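Local structure of XRE-family like protein (Pseudomonas syringae pv. tomato, 3F6W) at residues Asp17-Ala22 with Ile57-Phe62; Ile28-Leu33 with Lys46-Glu51. The protein probably binds DNA through a helix-turn-helix domain of the XRE family, and is presumably a transcriptional regulator. One frame throughout, in Å; residues are numbered along the deposited sequence.

In the fold
From the N terminus, the long helix 3-26 supplies the first half of contact 1, at 17-22. The chain then turns into helix 30-37, where contact 2 begins, and runs through helix 41-48, at whose end contact 2 closes a short loop. Helix 56-66 follows and meets helix 3-26 to complete contact 1, so the loop of contact 2 lies wholly within the longer one. Contact 1 is in the core, whereas contact 2 is at the surface, with their centres about 9 Å apart. F62 joins them, packing on L33, T47 and E48; L20 also touches E48. Together the contacts tie four of the five helices into one helix-turn-helix domain.

Contact 1 of 2, residues Asp17-Ala22 with Ile57-Phe62; sequences DLLLEA and IEFMDF
The hydrophobic core of the helix-turn-helix domain is where L19, on helix 3-26, meets F59 and F62 of helix 56-66. The branched end of L19 does the touching, both methyls taking part. L19 CD2 lies 3.9 Å from F59 CE1 and equally 3.9 Å from F62 CD2, so a single methyl serves both rings, approaching each obliquely. The other methyl lies nearer F59, with L19 CD1 4.1 Å from F59 CD1. Both phenylalanines have CG anti to the backbone N (chi1 171° for F59, -164° for F62), which swings each ring out beside its own backbone carbonyl carbon, to where L19 can touch it. In this all-helical fold of the XRE family, the first helix packs against the later ones through such apolar side chains, and leucine suits the place because its compact, apolar branched end fits against two rings: CD2 meets both and CD1 adds contact with F59. The backbones stay well apart, the CA atoms of L19 and F62 being 8.7 Å from each other, a gap that large aromatic residues can span. Beyond these three residues, F59 rests on P70 and L74 and L19 on L73, all of helix 70-78.

Contact 2 of 2, residues Ile28-Leu33 with Lys46-Glu51; sequences ITQKEL and KTENAE
The start of helix 30-37 faces the end of helix 41-48, with the CA atoms of Q30 and E48 9.3 Å apart and side chains bridging the gap. Q30 and E48 reach out from opposite directions, both extended beyond CG, and Q30 NE2 donates to E48 OE1 at 2.8 Å with an N-H...O angle of 160°. The acceptor lies close to the amide plane of Q30, but the donor comes from above the carboxylate, the two planes being 67° apart. The carboxylate has a stronger partner in R23 of helix 3-26, which forms a salt bridge to E48 OE2 and probably favours the ionised form. Glutamine suits its place because its amide both gives and takes: OE1 accepts from Q41, while NE2 also donates to a water 2.8 Å away, which in turn donates to N49 OD1. Each helix end is capped by its own segment. T29 is the N-cap of helix 30-37, its OG1 accepting from E32 N at 3.0 Å, and A50, with positive phi, closes helix 41-48 in a Schellman motif. Helices 30-37 and 41-48, consecutive and joined by a short turn, form the helix-turn-helix characteristic of XRE-family proteins.

Contact 1 of 2, residues Asp17-Ala22 with Ile57-Phe62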
# COMPACT_ATOMS: atom_id res chain seq x y z
N ASP A 17 -11.63 -0.15 3.61
CA ASP A 17 -12.32 -1.13 2.76
C ASP A 17 -12.90 -2.24 3.63
O ASP A 17 -14.09 -2.59 3.52
CB ASP A 17 -11.30 -1.69 1.74
CG ASP A 17 -11.95 -2.48 0.59
OD1 ASP A 17 -13.19 -2.43 0.42
OD2 ASP A 17 -11.18 -3.14 -0.18
N LEU A 18 -12.08 -2.79 4.52
CA LEU A 18 -12.54 -3.84 5.43
C LEU A 18 -13.64 -3.37 6.36
O LEU A 18 -14.56 -4.12 6.66
CB LEU A 18 -11.38 -4.42 6.25
CG LEU A 18 -10.34 -5.18 5.41
CD1 LEU A 18 -9.07 -5.42 6.23
CD2 LEU A 18 -10.92 -6.49 4.87
N LEU A 19 -13.54 -2.12 6.82
CA LEU A 19 -14.54 -1.61 7.75
C LEU A 19 -15.87 -1.41 7.07
O LEU A 19 -16.93 -1.62 7.67
CB LEU A 19 -14.11 -0.28 8.36
CG LEU A 19 -13.07 -0.32 9.48
CD1 LEU A 19 -12.61 1.08 9.82
CD2 LEU A 19 -13.66 -1.00 10.71
N LEU A 20 -15.83 -0.96 5.82
CA LEU A 20 -17.05 -0.78 5.05
C LEU A 20 -17.69 -2.14 4.80
O LEU A 20 -18.89 -2.32 4.97
CB LEU A 20 -16.77 -0.05 3.74
CG LEU A 20 -17.94 0.14 2.77
CD1 LEU A 20 -19.07 0.92 3.46
CD2 LEU A 20 -17.46 0.88 1.53
N GLU A 21 -16.87 -3.12 4.39
CA GLU A 21 -17.37 -4.48 4.24
C GLU A 21 -18.07 -4.94 5.52
O GLU A 21 -19.16 -5.54 5.48
CB GLU A 21 -16.21 -5.42 3.94
CG GLU A 21 -16.60 -6.86 3.67
CD GLU A 21 -15.43 -7.62 3.08
OE1 GLU A 21 -14.51 -7.95 3.84
OE2 GLU A 21 -15.41 -7.85 1.85
N ALA A 22 -17.44 -4.68 6.67
CA ALA A 22 -17.99 -5.12 7.95
C ALA A 22 -19.30 -4.41 8.30
O ALA A 22 -20.25 -5.05 8.76
CB ALA A 22 -16.97 -4.95 9.08
N ILE A 57 -8.23 4.55 19.03
CA ILE A 57 -9.32 4.58 20.00
C ILE A 57 -10.68 4.62 19.29
O ILE A 57 -11.56 3.81 19.59
CB ILE A 57 -9.22 5.78 20.97
CG1 ILE A 57 -7.88 5.75 21.70
CG2 ILE A 57 -10.40 5.78 21.94
CD1 ILE A 57 -7.61 4.46 22.41
N GLU A 58 -10.84 5.55 18.36
CA GLU A 58 -12.07 5.62 17.57
C GLU A 58 -12.32 4.32 16.83
O GLU A 58 -13.46 3.84 16.75
CB GLU A 58 -12.01 6.79 16.59
CG GLU A 58 -11.77 8.12 17.29
CD GLU A 58 -11.38 9.24 16.35
OE1 GLU A 58 -10.80 8.96 15.26
OE2 GLU A 58 -11.66 10.41 16.71
N PHE A 59 -11.24 3.74 16.30
CA PHE A 59 -11.31 2.48 15.57
C PHE A 59 -11.88 1.36 16.43
O PHE A 59 -12.79 0.63 16.00
CB PHE A 59 -9.91 2.08 15.05
CG PHE A 59 -9.85 0.69 14.47
CD1 PHE A 59 -10.31 0.43 13.19
CD2 PHE A 59 -9.34 -0.37 15.23
CE1 PHE A 59 -10.24 -0.86 12.67
CE2 PHE A 59 -9.28 -1.66 14.71
CZ PHE A 59 -9.73 -1.90 13.43
N MSE A 60 -11.36 1.21 17.65
CA MSE A 60 -11.92 0.19 18.53
C MSE A 60 -13.43 0.39 18.68
O MSE A 60 -14.19 -0.57 18.57
CB MSE A 60 -11.20 0.16 19.89
CG MSE A 60 -9.76 -0.35 19.81
SE MSE A 60 -9.04 -0.77 21.59
CE MSE A 60 -9.00 1.05 22.32
N ASP A 61 -13.86 1.63 18.92
CA ASP A 61 -15.28 1.89 19.20
C ASP A 61 -16.14 1.65 17.95
O ASP A 61 -17.27 1.16 18.03
CB ASP A 61 -15.49 3.33 19.69
CG ASP A 61 -14.84 3.61 21.05
OD1 ASP A 61 -14.36 2.66 21.72
OD2 ASP A 61 -14.78 4.80 21.44
N PHE A 62 -15.59 2.03 16.80
CA PHE A 62 -16.25 1.88 15.50
C PHE A 62 -16.53 0.39 15.29
O PHE A 62 -17.66 -0.01 14.97
CB PHE A 62 -15.30 2.42 14.42
CG PHE A 62 -15.95 2.70 13.09
CD1 PHE A 62 -16.27 3.99 12.71
CD2 PHE A 62 -16.15 1.67 12.17
CE1 PHE A 62 -16.83 4.26 11.46
CE2 PHE A 62 -16.71 1.92 10.93
CZ PHE A 62 -17.05 3.22 10.57

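Contact 2 of 2, residues Ile28-Leu33 with Lys46-Glu51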
# COMPACT_ATOMS: atom_id res chain seq x y z
N ILE A 28 -26.03 -2.45 9.10
CA ILE A 28 -26.16 -1.23 9.90
C ILE A 28 -25.88 0.00 9.05
O ILE A 28 -24.84 0.07 8.40
CB ILE A 28 -25.16 -1.26 11.08
CG1 ILE A 28 -25.47 -2.45 11.99
CG2 ILE A 28 -25.22 0.05 11.87
CD1 ILE A 28 -24.38 -2.75 13.01
N THR A 29 -26.79 0.98 9.05
CA THR A 29 -26.56 2.19 8.27
C THR A 29 -25.54 3.08 8.98
O THR A 29 -25.27 2.91 10.17
CB THR A 29 -27.85 3.03 8.14
OG1 THR A 29 -28.35 3.32 9.46
CG2 THR A 29 -28.91 2.28 7.34
N GLN A 30 -25.00 4.06 8.25
CA GLN A 30 -24.12 5.04 8.87
C GLN A 30 -24.84 5.76 10.02
O GLN A 30 -24.29 5.91 11.11
CB GLN A 30 -23.66 6.07 7.84
CG GLN A 30 -22.85 5.50 6.70
CD GLN A 30 -22.31 6.58 5.81
OE1 GLN A 30 -22.89 7.66 5.71
NE2 GLN A 30 -21.19 6.31 5.15
N LYS A 31 -26.06 6.20 9.76
CA LYS A 31 -26.84 6.92 10.76
C LYS A 31 -27.00 6.09 12.04
O LYS A 31 -26.85 6.60 13.14
CB LYS A 31 -28.20 7.32 10.19
CG LYS A 31 -29.07 8.15 11.12
CD LYS A 31 -30.30 8.65 10.39
CE LYS A 31 -31.18 9.51 11.29
NZ LYS A 31 -31.95 8.70 12.27
N GLU A 32 -27.26 4.80 11.87
CA GLU A 32 -27.39 3.88 13.00
C GLU A 32 -26.07 3.67 13.74
O GLU A 32 -26.05 3.62 14.97
CB GLU A 32 -27.95 2.54 12.53
CG GLU A 32 -27.94 1.45 13.59
CD GLU A 32 -29.05 1.59 14.60
OE1 GLU A 32 -29.02 0.87 15.62
OE2 GLU A 32 -29.96 2.42 14.38
N LEU A 33 -24.98 3.52 12.99
CA LEU A 33 -23.66 3.38 13.61
C LEU A 33 -23.36 4.63 14.44
O LEU A 33 -22.91 4.53 15.58
CB LEU A 33 -22.57 3.15 12.56
CG LEU A 33 -21.14 3.06 13.11
CD1 LEU A 33 -21.07 2.08 14.26
CD2 LEU A 33 -20.16 2.71 12.00
N LYS A 46 -17.49 10.73 7.11
CA LYS A 46 -16.16 11.27 6.83
C LYS A 46 -15.07 10.23 7.09
O LYS A 46 -14.03 10.21 6.42
CB LYS A 46 -15.89 12.53 7.66
CG LYS A 46 -16.64 13.76 7.16
CD LYS A 46 -16.13 15.03 7.80
CE LYS A 46 -16.74 16.25 7.14
NZ LYS A 46 -16.25 17.50 7.76
N THR A 47 -15.31 9.37 8.07
CA THR A 47 -14.38 8.28 8.33
C THR A 47 -14.35 7.37 7.10
O THR A 47 -13.28 7.05 6.56
CB THR A 47 -14.79 7.47 9.56
OG1 THR A 47 -14.57 8.25 10.74
CG2 THR A 47 -13.97 6.20 9.65
N GLU A 48 -15.52 6.97 6.62
CA GLU A 48 -15.57 6.05 5.47
C GLU A 48 -15.06 6.68 4.17
O GLU A 48 -14.47 5.99 3.34
CB GLU A 48 -16.97 5.44 5.29
CG GLU A 48 -17.44 4.70 6.53
CD GLU A 48 -18.74 3.93 6.34
OE1 GLU A 48 -19.45 4.18 5.35
OE2 GLU A 48 -19.05 3.07 7.18
N ASN A 49 -15.28 7.98 4.01
CA ASN A 49 -14.84 8.68 2.81
C ASN A 49 -13.38 9.13 2.87
O ASN A 49 -12.92 9.77 1.94
CB ASN A 49 -15.72 9.90 2.55
CG ASN A 49 -17.17 9.52 2.35
OD1 ASN A 49 -17.50 8.36 2.14
ND2 ASN A 49 -18.06 10.52 2.42
N ALA A 50 -12.68 8.81 3.95
CA ALA A 50 -11.31 9.27 4.17
C ALA A 50 -11.15 10.78 4.22
O ALA A 50 -10.11 11.32 3.82
CB ALA A 50 -10.37 8.68 3.13
N GLU A 51 -12.18 11.47 4.72
CA GLU A 51 -12.13 12.91 4.90
C GLU A 51 -11.81 13.31 6.35
O GLU A 51 -11.77 14.49 6.69
CB GLU A 51 -13.44 13.56 4.45
CG GLU A 51 -13.78 13.27 2.98
CD GLU A 51 -12.93 14.06 2.00
OE1 GLU A 51 -12.12 14.90 2.45
O HOH W 1 -19.68 7.48 3.06